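PDB 3IWA: FAD-dependent pyridine nucleotide-disulphide oxidoreductase from Desulfovibrio vulgaris, which probably transfers electrons from NADH or NADPH through a flavin (FAD) to an acceptor, perhaps a disulphide, that has not been defined. Local coordinates for residues A[130-135]-A[225-230]; A[172-176]-A[342-346]; A[186-192]-A[217-223]; A[274-278]-A[291-297]; A[368-372]-A[452-457]. One frame throughout, in Å; residues are numbered along the deposited sequence.

How the contacts relate
Contacts 2 and 3 touch: A175 of helix 169-182 packs on T186 and V188, and F345 reaches V217, so the Rossmann-type layer of contact 3 runs into the seam that contact 2 makes with the dimerisation domain. Contact 1, its centre about 17 Å from that of contact 3, lies on the strand after 218-220; its G230 is about 7 Å from a bound calcium ion. Contact 4, about 30 Å from contact 3 between centres and across the chain's centre, contains the glycine-glycine-aspartate sequence that in relatives lies against FAD, although no flavin is bound here. Contact 5 belongs to the sheet reached by contact 2, about 26 Å from it between centres.

Contact 1: residues A[130-135]-A[225-230]; sequences VEGMDL and VVRLEG
The main-chain N-H of L228 points at the carbonyl oxygen of E131 (L228 N to E131 O 3.0 Å, 165° at the hydrogen), fastening a type II turn, V130 to M133, onto strand 225-230, an outer strand of a three-stranded antiparallel sheet. G132 suits the third position of that turn, where phi is 90° and a beta carbon would collide with the preceding carbonyl. V130 lays its CG1 methyl against the backbone, 3.5 Å from V226 O; the apolar pairing is that of M133, whose chain, bent at chi2 (-71°), brings CE obliquely onto L228 CD1 at 3.7 Å. L135 CD1 rests 3.8 Å from G230 CA, where a residue without a side chain accepts the leucine. Further out, E131 and R227 run side by side, with E131 OE2 3.7 Å from R227 CD. The second shell is strand 235-240: V226 and R227 both face I239 in a classic beta bulge, while V235 and V238 back L135 and L228. R227 turns its charge along its own strand: NE makes a salt-bridging hydrogen bond, in the guanidinium plane, to E229 OE2 at 2.7 Å, while E229 OE1 pairs with R237 NE.

Contact 2: residues A[172-176]-A[342-346]; sequences LEMAV and VKLFE
V176 and F345 meet from opposite directions. V176 CG1 hangs over the middle of the phenyl ring, 4.3 Å above its plane, while V176 CG2 comes to 3.8 Å from F345 CE2. Chi1 of 169° sets CG1 anti to the backbone N and CG2 anti to the carbonyl carbon; V176 CG2 also lies 4.0 Å from L344 CD2, the side chains crossing at about a right angle. L172 CD1 meets the same L344 methyl at 4.3 Å. A beta-branched valine suits this place, since CG1 serves the ring face while CG2 also serves the leucine. These contacts join two domains: helix 169-182, following the glycine-rich turn of a Rossmann-type fold, and the end of strand 340-343, an outer strand of the dimerisation domain's antiparallel sheet. Helix 202-214 closes the seam, L208 and L212 touching L344 and D211 binding the backbone of F345 and E346. The bent chain of E173 lays its carboxylate against V342, OE1 standing 3.3 Å from V342 CG1, and no hydrogen bond spans the contact. K343 curls over its own loop: NZ bonds to L344 O at 2.6 Å, from above the carbonyl plane, and weakly to F345 O.

Contact 3: residues A[186-192]-A[217-223]; sequences TTVVELA and VVVHTGE
V188 gives its N-H to V218 O and takes one from H220 through its own carbonyl, so strands 186-189 and 218-220 are bonded in parallel register. V188 N to V218 O measures 2.8 Å and H220 N to V188 O 2.9 Å; E190 N to H220 O, at 2.8 Å, continues the series, and V218 N to T186 O begins it. Past the strands the two chains stay joined: E223 N bonds to E190 O at 3.1 Å, and G222 N reaches A192 O at 3.0 Å from above the carbonyl plane. G222 has positive phi, which favours glycine where the chain turns. E190 bends back at chi2 (60°), and its OE2 receives A192 N on the anti lone pair at 2.8 Å, while OE1 takes the N-H of G167 in the glycine-rich turn. Its place at the end of the second strand is consistent with the acid that binds the adenosine ribose in NADH-dependent Rossmann folds, though no nucleotide is bound here. Beta-branched residues suit such extended strands. T187, V189, V218 and H220 share one face, T187 CG2 standing 3.7 Å from H220 CD2; next to them V189 CG1 crosses E223. V188, on the face it shares with V219, brings CG2 to 4.1 Å from V217 CG1. This is a beta-alpha-beta unit: helix 202-214 links the strands and, through L212, covers V217 and V219, helix 169-182 sets A175 against V188, and strand 161-165 bonds to T187 and V189.

Contact 4: residues A[274-278]-A[291-297]; sequences GAIIV and AGGDCVT
The carbonyl oxygen of C295 receives the N-H of I276 in its carbonyl plane, I276 N to C295 O being 2.7 Å with 159° at the hydrogen, and a longer CA-H contact from A275 comes to the same oxygen. I276 then accepts in turn: T297 N gives its hydrogen to I276 O at 3.0 Å, and V296 CA also approaches that oxygen. I276 thus pairs with V296 in a short parallel bridge. A water links the chains further along, donating to V278 O and to T297 O, each at 2.7 Å. I276 has chi1 -65°, which puts CG1 beside the backbone N and CG2 anti to it; I276 CG2 is 3.8 Å from A291 CB, and I276 CD1 lies 4.1 Å from C295 SG. V278 CG1 touches both A291 CB and V296 CG1, an alanine and two valines making a compact apolar cluster. On the other side I277 and T297 run side by side, I277 CG1 and T297 CG2 3.7 Å apart, while T297 OG1 binds G307 O in the strand beyond. A275 brings its methyl against the V296-T297 peptide, CB 3.6 Å from T297 N. G274 has phi of 90°, which calls for glycine, and the N-H of A275 is held by D271. Between A291 and C295 the chain loops through G292, G293 and D294, with Q318 receiving the N-H of G293; this glycine-glycine-aspartate sequence, just after strand 289-291, matches the motif that in flavin-dependent disulphide reductases lies against FAD.

Contact 5: residues A[368-372]-A[452-457]; sequences NVHVE and VAGNVA
V369 and V371, two residues apart on one face of a beta strand, fit against V452, A453, V456 and A457 of a helix, an alpha-on-beta layer in the dimerisation domain. Strand 368-372 and helix 452-457 run at 135° to each other, their axes 8.2 Å apart at closest approach, close enough for the valines to span, while the small A453 and A457 let the strand valines approach the helix backbone. Apolar contact does all the joining, and no hydrogen bond crosses. V369 presents both methyls: CG1, anti to the backbone N (chi1 178°), presses on V456 CG1 at 3.5 Å, tighter than usual for two methyls, and CG2 meets A457 CB at 3.9 Å. V371 CG2 lies 3.7 Å from A453 CA and also reaches V456 CG2, so that V456 has one branch for each strand valine; V371 CG1 is left to V452 CG1 at 4.2 Å. V456 N to V452 O and A457 N to A453 O are i to i+4 helical hydrogen bonds, while V369 and V371 pair with L390 and L388 of strand 386-393. N455 binds S433 and packs on R320 of the second subunit. On the strand's other face H370 ND1 gives a hydrogen bond to the syn lone pair of E372 OE2 at 3.2 Å, the oxygen lying 24° out of the imidazole plane.

Contact 1: residues A[130-135]-A[225-230]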
# COMPACT_ATOMS: atom_id res chain seq x y z
N VAL A 130 39.03 8.25 -16.59
CA VAL A 130 40.03 7.21 -16.61
C VAL A 130 40.24 6.74 -18.04
O VAL A 130 39.38 6.90 -18.91
CB VAL A 130 39.61 5.98 -15.76
CG1 VAL A 130 39.45 6.35 -14.28
CG2 VAL A 130 38.35 5.37 -16.31
N GLU A 131 41.39 6.12 -18.24
CA GLU A 131 41.87 5.65 -19.53
C GLU A 131 41.04 4.45 -20.00
O GLU A 131 40.66 3.60 -19.20
CB GLU A 131 43.35 5.29 -19.34
CG GLU A 131 44.08 4.69 -20.52
CD GLU A 131 45.52 4.31 -20.15
OE1 GLU A 131 46.27 5.19 -19.68
OE2 GLU A 131 45.90 3.12 -20.29
N GLY A 132 40.71 4.42 -21.29
CA GLY A 132 40.04 3.26 -21.87
C GLY A 132 38.52 3.31 -21.83
O GLY A 132 37.84 2.38 -22.24
N MET A 133 37.97 4.43 -21.36
CA MET A 133 36.51 4.61 -21.33
C MET A 133 35.93 4.83 -22.74
O MET A 133 34.74 5.19 -22.88
CB MET A 133 36.13 5.75 -20.37
CG MET A 133 36.10 5.31 -18.89
SD MET A 133 34.72 4.22 -18.49
CE MET A 133 35.41 3.25 -17.16
N ASP A 134 36.76 4.62 -23.77
CA ASP A 134 36.39 4.76 -25.19
C ASP A 134 36.42 3.44 -25.95
O ASP A 134 36.18 3.43 -27.15
CB ASP A 134 37.33 5.75 -25.90
CG ASP A 134 38.82 5.36 -25.79
OD1 ASP A 134 39.52 5.38 -26.84
OD2 ASP A 134 39.29 5.03 -24.67
N LEU A 135 36.69 2.33 -25.27
CA LEU A 135 36.84 1.05 -25.94
C LEU A 135 35.49 0.48 -26.31
O LEU A 135 34.48 0.77 -25.67
CB LEU A 135 37.57 0.04 -25.05
CG LEU A 135 39.02 0.37 -24.69
CD1 LEU A 135 39.45 -0.51 -23.55
CD2 LEU A 135 39.95 0.20 -25.90
N VAL A 225 37.54 2.12 -9.86
CA VAL A 225 38.02 1.76 -11.19
C VAL A 225 39.16 2.73 -11.51
O VAL A 225 39.00 3.95 -11.46
CB VAL A 225 36.90 1.83 -12.29
CG1 VAL A 225 37.51 1.70 -13.67
CG2 VAL A 225 35.85 0.76 -12.10
N VAL A 226 40.31 2.15 -11.83
CA VAL A 226 41.52 2.93 -12.12
C VAL A 226 41.77 3.10 -13.62
O VAL A 226 42.18 4.19 -14.05
CB VAL A 226 42.75 2.34 -11.40
CG1 VAL A 226 44.02 2.66 -12.15
CG2 VAL A 226 42.82 2.89 -9.96
N ARG A 227 41.55 2.05 -14.39
CA ARG A 227 41.56 2.16 -15.83
C ARG A 227 40.96 0.88 -16.47
O ARG A 227 40.87 -0.16 -15.82
CB ARG A 227 42.98 2.43 -16.36
CG ARG A 227 43.89 1.21 -16.35
CD ARG A 227 45.27 1.43 -17.01
NE ARG A 227 46.14 0.38 -16.49
CZ ARG A 227 46.67 0.40 -15.27
NH1 ARG A 227 46.52 1.44 -14.48
NH2 ARG A 227 47.39 -0.63 -14.86
N LEU A 228 40.54 1.01 -17.72
CA LEU A 228 40.17 -0.12 -18.56
C LEU A 228 41.30 -0.40 -19.57
O LEU A 228 41.87 0.53 -20.14
CB LEU A 228 38.87 0.13 -19.31
CG LEU A 228 37.64 0.54 -18.51
CD1 LEU A 228 36.36 0.40 -19.39
CD2 LEU A 228 37.51 -0.24 -17.21
N GLU A 229 41.60 -1.68 -19.75
CA GLU A 229 42.62 -2.15 -20.68
C GLU A 229 41.99 -2.95 -21.80
O GLU A 229 41.04 -3.73 -21.57
CB GLU A 229 43.66 -2.98 -19.94
CG GLU A 229 44.85 -2.13 -19.55
CD GLU A 229 45.78 -2.77 -18.58
OE1 GLU A 229 45.94 -4.01 -18.61
OE2 GLU A 229 46.40 -2.00 -17.80
N GLY A 230 42.51 -2.72 -23.02
CA GLY A 230 41.94 -3.27 -24.24
C GLY A 230 42.88 -4.01 -25.19
O GLY A 230 44.12 -3.80 -25.16

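Contact 2: residues A[172-176]-A[342-346]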
# COMPACT_ATOMS: atom_id res chain seq x y z
N LEU A 172 22.43 -3.69 -10.42
CA LEU A 172 22.03 -4.95 -9.83
C LEU A 172 21.08 -5.68 -10.74
O LEU A 172 21.21 -6.87 -10.90
CB LEU A 172 21.40 -4.76 -8.45
CG LEU A 172 22.27 -4.23 -7.32
CD1 LEU A 172 21.62 -4.68 -6.02
CD2 LEU A 172 23.67 -4.75 -7.42
N GLU A 173 20.14 -4.97 -11.35
CA GLU A 173 19.22 -5.63 -12.31
C GLU A 173 20.00 -6.25 -13.48
O GLU A 173 19.65 -7.33 -13.94
CB GLU A 173 18.16 -4.66 -12.86
CG GLU A 173 17.27 -3.95 -11.81
CD GLU A 173 15.92 -4.65 -11.61
OE1 GLU A 173 15.92 -5.82 -11.15
OE2 GLU A 173 14.88 -4.02 -11.92
N MET A 174 21.03 -5.55 -13.97
CA MET A 174 21.86 -6.07 -15.05
C MET A 174 22.66 -7.28 -14.55
O MET A 174 22.76 -8.28 -15.25
CB MET A 174 22.82 -5.01 -15.61
CG MET A 174 22.18 -3.95 -16.53
SD MET A 174 21.76 -4.51 -18.19
CE MET A 174 22.70 -6.01 -18.34
N ALA A 175 23.21 -7.20 -13.33
CA ALA A 175 23.98 -8.34 -12.78
C ALA A 175 23.17 -9.62 -12.88
O ALA A 175 23.64 -10.64 -13.37
CB ALA A 175 24.36 -8.08 -11.32
N VAL A 176 21.94 -9.52 -12.37
CA VAL A 176 21.00 -10.63 -12.28
C VAL A 176 20.62 -11.13 -13.68
O VAL A 176 20.70 -12.31 -13.94
CB VAL A 176 19.74 -10.21 -11.49
CG1 VAL A 176 18.63 -11.25 -11.61
CG2 VAL A 176 20.09 -9.94 -10.03
N VAL A 342 13.44 -3.81 -6.56
CA VAL A 342 14.36 -4.64 -7.33
C VAL A 342 14.10 -6.12 -7.01
O VAL A 342 14.03 -6.52 -5.84
CB VAL A 342 15.83 -4.36 -7.00
CG1 VAL A 342 16.69 -4.79 -8.13
CG2 VAL A 342 16.06 -2.92 -6.76
N LYS A 343 13.96 -6.93 -8.05
CA LYS A 343 13.87 -8.36 -7.90
C LYS A 343 15.27 -8.95 -8.16
O LYS A 343 15.90 -8.65 -9.18
CB LYS A 343 12.82 -8.92 -8.86
CG LYS A 343 12.79 -10.45 -8.99
CD LYS A 343 11.76 -11.14 -8.09
CE LYS A 343 12.02 -12.67 -8.01
NZ LYS A 343 13.37 -13.01 -7.43
N LEU A 344 15.74 -9.75 -7.20
CA LEU A 344 17.06 -10.40 -7.26
C LEU A 344 16.84 -11.90 -7.52
O LEU A 344 15.80 -12.29 -8.03
CB LEU A 344 17.90 -10.10 -6.00
CG LEU A 344 18.13 -8.63 -5.64
CD1 LEU A 344 18.83 -8.50 -4.32
CD2 LEU A 344 18.92 -7.95 -6.71
N PHE A 345 17.80 -12.75 -7.21
CA PHE A 345 17.66 -14.15 -7.59
C PHE A 345 16.52 -14.80 -6.83
O PHE A 345 15.60 -15.32 -7.43
CB PHE A 345 18.97 -14.90 -7.39
CG PHE A 345 20.01 -14.51 -8.39
CD1 PHE A 345 20.05 -15.13 -9.63
CD2 PHE A 345 20.90 -13.49 -8.12
CE1 PHE A 345 21.00 -14.76 -10.59
CE2 PHE A 345 21.85 -13.11 -9.05
CZ PHE A 345 21.91 -13.74 -10.29
N GLU A 346 16.56 -14.71 -5.51
CA GLU A 346 15.52 -15.29 -4.65
C GLU A 346 14.75 -14.22 -3.86
O GLU A 346 13.54 -14.30 -3.73
CB GLU A 346 16.13 -16.33 -3.71
CG GLU A 346 16.83 -17.50 -4.43
CD GLU A 346 18.09 -17.95 -3.70
OE1 GLU A 346 18.02 -18.12 -2.46
OE2 GLU A 346 19.14 -18.14 -4.36

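Contact 3: residues A[186-192]-A[217-223]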
# COMPACT_ATOMS: atom_id res chain seq x y z
N THR A 186 29.72 -12.76 -13.93
CA THR A 186 29.35 -11.40 -13.63
C THR A 186 29.91 -10.94 -12.31
O THR A 186 29.79 -11.63 -11.31
CB THR A 186 27.81 -11.25 -13.64
OG1 THR A 186 27.32 -11.80 -14.86
CG2 THR A 186 27.40 -9.79 -13.59
N THR A 187 30.51 -9.75 -12.33
CA THR A 187 31.09 -9.11 -11.15
C THR A 187 30.59 -7.67 -11.05
O THR A 187 30.56 -6.94 -12.04
CB THR A 187 32.61 -9.07 -11.23
OG1 THR A 187 33.08 -10.38 -11.55
CG2 THR A 187 33.24 -8.60 -9.93
N VAL A 188 30.17 -7.27 -9.86
CA VAL A 188 29.76 -5.88 -9.60
C VAL A 188 30.86 -5.23 -8.83
O VAL A 188 31.35 -5.80 -7.88
CB VAL A 188 28.44 -5.77 -8.79
CG1 VAL A 188 28.12 -4.32 -8.52
CG2 VAL A 188 27.29 -6.41 -9.52
N VAL A 189 31.27 -4.05 -9.26
CA VAL A 189 32.26 -3.25 -8.58
C VAL A 189 31.65 -1.90 -8.19
O VAL A 189 31.22 -1.15 -9.03
CB VAL A 189 33.54 -3.03 -9.48
CG1 VAL A 189 34.53 -2.06 -8.79
CG2 VAL A 189 34.19 -4.39 -9.83
N GLU A 190 31.66 -1.61 -6.89
CA GLU A 190 31.02 -0.44 -6.34
C GLU A 190 32.03 0.35 -5.49
O GLU A 190 32.70 -0.17 -4.61
CB GLU A 190 29.80 -0.87 -5.52
CG GLU A 190 29.15 0.22 -4.65
CD GLU A 190 28.65 1.39 -5.43
OE1 GLU A 190 27.85 1.17 -6.35
OE2 GLU A 190 29.05 2.54 -5.13
N LEU A 191 32.10 1.63 -5.78
CA LEU A 191 32.93 2.56 -5.07
C LEU A 191 32.50 2.74 -3.59
O LEU A 191 33.33 2.70 -2.69
CB LEU A 191 32.92 3.87 -5.85
CG LEU A 191 33.70 5.06 -5.28
CD1 LEU A 191 35.20 4.82 -5.43
CD2 LEU A 191 33.26 6.36 -5.99
N ALA A 192 31.21 2.92 -3.34
CA ALA A 192 30.70 3.10 -1.97
C ALA A 192 30.92 1.82 -1.16
O ALA A 192 31.06 0.73 -1.72
CB ALA A 192 29.22 3.51 -1.97
N VAL A 217 27.26 -14.17 -8.42
CA VAL A 217 27.71 -12.83 -8.74
C VAL A 217 28.73 -12.45 -7.68
O VAL A 217 28.44 -12.49 -6.49
CB VAL A 217 26.56 -11.83 -8.80
CG1 VAL A 217 27.08 -10.45 -8.98
CG2 VAL A 217 25.62 -12.20 -9.91
N VAL A 218 29.93 -12.10 -8.10
CA VAL A 218 30.92 -11.58 -7.19
C VAL A 218 30.68 -10.09 -7.01
O VAL A 218 30.41 -9.37 -8.00
CB VAL A 218 32.34 -11.81 -7.72
CG1 VAL A 218 33.40 -11.17 -6.79
CG2 VAL A 218 32.59 -13.32 -7.93
N VAL A 219 30.81 -9.62 -5.77
CA VAL A 219 30.63 -8.20 -5.44
C VAL A 219 31.84 -7.58 -4.76
O VAL A 219 32.33 -8.09 -3.78
CB VAL A 219 29.38 -8.01 -4.56
CG1 VAL A 219 29.15 -6.53 -4.28
CG2 VAL A 219 28.16 -8.64 -5.23
N HIS A 220 32.31 -6.45 -5.26
CA HIS A 220 33.38 -5.74 -4.61
C HIS A 220 32.87 -4.36 -4.29
O HIS A 220 32.41 -3.65 -5.19
CB HIS A 220 34.64 -5.63 -5.49
CG HIS A 220 35.24 -6.96 -5.86
ND1 HIS A 220 35.78 -7.83 -4.94
CD2 HIS A 220 35.36 -7.57 -7.07
CE1 HIS A 220 36.20 -8.91 -5.56
NE2 HIS A 220 35.96 -8.78 -6.85
N THR A 221 32.96 -4.00 -3.01
CA THR A 221 32.64 -2.66 -2.51
C THR A 221 33.89 -1.93 -2.01
O THR A 221 34.96 -2.52 -1.85
CB THR A 221 31.55 -2.73 -1.39
OG1 THR A 221 31.92 -3.68 -0.38
CG2 THR A 221 30.20 -3.16 -1.98
N GLY A 222 33.76 -0.64 -1.74
CA GLY A 222 34.91 0.16 -1.43
C GLY A 222 36.04 0.01 -2.45
O GLY A 222 37.21 0.05 -2.07
N GLU A 223 35.68 -0.10 -3.73
CA GLU A 223 36.64 -0.41 -4.79
C GLU A 223 36.46 0.49 -6.00
O GLU A 223 35.37 0.63 -6.53
CB GLU A 223 36.49 -1.87 -5.18
CG GLU A 223 37.63 -2.36 -6.07
CD GLU A 223 37.87 -3.84 -6.00
OE1 GLU A 223 37.58 -4.47 -4.97
OE2 GLU A 223 38.41 -4.36 -6.99

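Contact 4: residues A[274-278]-A[291-297]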
# COMPACT_ATOMS: atom_id res chain seq x y z
N GLY A 274 22.58 20.68 -13.54
CA GLY A 274 22.13 20.77 -14.94
C GLY A 274 20.70 20.27 -15.19
O GLY A 274 20.28 20.16 -16.34
N ALA A 275 19.96 19.95 -14.13
CA ALA A 275 18.60 19.42 -14.29
C ALA A 275 17.69 20.59 -14.61
O ALA A 275 17.79 21.64 -13.99
CB ALA A 275 18.12 18.67 -13.04
N ILE A 276 16.81 20.42 -15.60
CA ILE A 276 15.83 21.45 -15.97
C ILE A 276 14.82 21.65 -14.83
O ILE A 276 14.27 20.68 -14.29
CB ILE A 276 15.10 21.04 -17.24
CG1 ILE A 276 16.05 21.00 -18.44
CG2 ILE A 276 13.94 21.96 -17.51
CD1 ILE A 276 15.44 20.38 -19.67
N ILE A 277 14.62 22.90 -14.43
CA ILE A 277 13.73 23.23 -13.34
C ILE A 277 12.35 23.40 -13.92
O ILE A 277 12.16 24.19 -14.83
CB ILE A 277 14.19 24.50 -12.61
CG1 ILE A 277 15.52 24.26 -11.90
CG2 ILE A 277 13.12 25.00 -11.59
CD1 ILE A 277 16.10 25.55 -11.29
N VAL A 278 11.39 22.64 -13.40
CA VAL A 278 10.00 22.74 -13.82
C VAL A 278 9.04 23.00 -12.66
O VAL A 278 9.29 22.62 -11.52
CB VAL A 278 9.56 21.46 -14.54
CG1 VAL A 278 10.41 21.28 -15.80
CG2 VAL A 278 9.68 20.26 -13.62
N ALA A 291 9.09 19.81 -19.82
CA ALA A 291 10.19 18.89 -19.65
C ALA A 291 9.79 17.87 -18.59
O ALA A 291 9.06 18.18 -17.67
CB ALA A 291 11.46 19.64 -19.20
N GLY A 292 10.25 16.64 -18.74
CA GLY A 292 10.10 15.63 -17.70
C GLY A 292 11.12 14.51 -17.82
O GLY A 292 11.99 14.54 -18.69
N GLY A 293 11.00 13.52 -16.94
CA GLY A 293 11.81 12.30 -17.01
C GLY A 293 13.12 12.56 -16.29
O GLY A 293 13.15 13.30 -15.32
N ASP A 294 14.20 11.97 -16.78
CA ASP A 294 15.51 12.09 -16.12
C ASP A 294 16.28 13.39 -16.40
O ASP A 294 17.48 13.44 -16.11
CB ASP A 294 16.44 10.96 -16.56
CG ASP A 294 15.82 9.58 -16.47
OD1 ASP A 294 14.80 9.38 -15.78
OD2 ASP A 294 16.42 8.67 -17.10
N CYS A 295 15.67 14.39 -17.05
CA CYS A 295 16.36 15.64 -17.35
C CYS A 295 15.91 16.77 -16.46
O CYS A 295 16.42 17.88 -16.57
CB CYS A 295 16.21 16.02 -18.82
SG CYS A 295 14.54 16.38 -19.48
N VAL A 296 14.98 16.48 -15.55
CA VAL A 296 14.40 17.49 -14.68
C VAL A 296 14.68 17.23 -13.20
O VAL A 296 14.98 16.12 -12.79
CB VAL A 296 12.85 17.61 -14.89
CG1 VAL A 296 12.49 17.88 -16.38
CG2 VAL A 296 12.10 16.35 -14.40
N THR A 297 14.56 18.31 -12.42
CA THR A 297 14.45 18.26 -10.97
C THR A 297 13.02 18.57 -10.57
O THR A 297 12.41 19.44 -11.14
CB THR A 297 15.39 19.28 -10.22
OG1 THR A 297 15.12 19.24 -8.80
CG2 THR A 297 15.18 20.73 -10.72
O HOH W 1 11.44 21.70 -10.15

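Contact 5: residues A[368-372]-A[452-457]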
# COMPACT_ATOMS: atom_id res chain seq x y z
N ASN A 368 17.18 4.37 12.54
CA ASN A 368 16.75 3.26 11.76
C ASN A 368 16.21 2.17 12.68
O ASN A 368 16.96 1.59 13.47
CB ASN A 368 17.94 2.71 10.98
CG ASN A 368 17.53 1.94 9.74
OD1 ASN A 368 18.13 0.92 9.42
ND2 ASN A 368 16.55 2.43 9.01
N VAL A 369 14.91 1.90 12.58
CA VAL A 369 14.23 0.86 13.34
C VAL A 369 13.95 -0.37 12.47
O VAL A 369 13.33 -0.26 11.44
CB VAL A 369 12.90 1.44 13.84
CG1 VAL A 369 12.10 0.42 14.62
CG2 VAL A 369 13.16 2.67 14.68
N HIS A 370 14.39 -1.54 12.88
CA HIS A 370 14.13 -2.74 12.09
C HIS A 370 13.16 -3.70 12.79
O HIS A 370 13.05 -3.73 13.99
CB HIS A 370 15.42 -3.46 11.74
CG HIS A 370 16.30 -3.71 12.91
ND1 HIS A 370 16.21 -4.87 13.66
CD2 HIS A 370 17.24 -2.94 13.51
CE1 HIS A 370 17.08 -4.80 14.67
NE2 HIS A 370 17.71 -3.65 14.59
N VAL A 371 12.49 -4.49 11.98
CA VAL A 371 11.55 -5.46 12.43
C VAL A 371 11.67 -6.63 11.49
O VAL A 371 11.82 -6.42 10.28
CB VAL A 371 10.13 -4.90 12.31
CG1 VAL A 371 9.16 -6.01 12.34
CG2 VAL A 371 9.86 -3.87 13.43
N GLU A 372 11.64 -7.85 12.03
CA GLU A 372 11.67 -9.09 11.23
C GLU A 372 10.47 -9.96 11.56
O GLU A 372 9.90 -9.82 12.64
CB GLU A 372 12.96 -9.89 11.45
CG GLU A 372 14.23 -9.16 11.04
CD GLU A 372 14.60 -8.05 12.01
OE1 GLU A 372 14.43 -8.24 13.23
OE2 GLU A 372 15.06 -6.98 11.55
N VAL A 452 3.58 -2.95 13.51
CA VAL A 452 4.60 -3.36 14.48
C VAL A 452 5.82 -2.44 14.33
O VAL A 452 6.35 -2.00 15.32
CB VAL A 452 4.94 -4.86 14.33
CG1 VAL A 452 6.18 -5.28 15.22
CG2 VAL A 452 3.68 -5.72 14.65
N ALA A 453 6.20 -2.07 13.12
CA ALA A 453 7.35 -1.18 12.94
C ALA A 453 7.08 0.16 13.59
O ALA A 453 7.98 0.73 14.20
CB ALA A 453 7.69 -1.00 11.45
N GLY A 454 5.86 0.68 13.45
CA GLY A 454 5.49 1.94 14.11
C GLY A 454 5.50 1.85 15.64
O GLY A 454 5.88 2.80 16.31
N ASN A 455 5.12 0.71 16.19
CA ASN A 455 5.14 0.50 17.65
C ASN A 455 6.58 0.41 18.20
O ASN A 455 6.91 1.06 19.19
CB ASN A 455 4.34 -0.74 18.03
CG ASN A 455 2.82 -0.61 17.67
OD1 ASN A 455 2.30 0.46 17.34
ND2 ASN A 455 2.15 -1.72 17.75
N VAL A 456 7.43 -0.38 17.52
CA VAL A 456 8.85 -0.44 17.87
C VAL A 456 9.55 0.91 17.78
O VAL A 456 10.31 1.28 18.67
CB VAL A 456 9.62 -1.47 17.05
CG1 VAL A 456 11.10 -1.40 17.40
CG2 VAL A 456 9.07 -2.86 17.26
N ALA A 457 9.23 1.71 16.76
CA ALA A 457 9.80 3.05 16.64
C ALA A 457 9.33 4.05 17.73
O ALA A 457 10.08 4.93 18.18
CB ALA A 457 9.46 3.60 15.26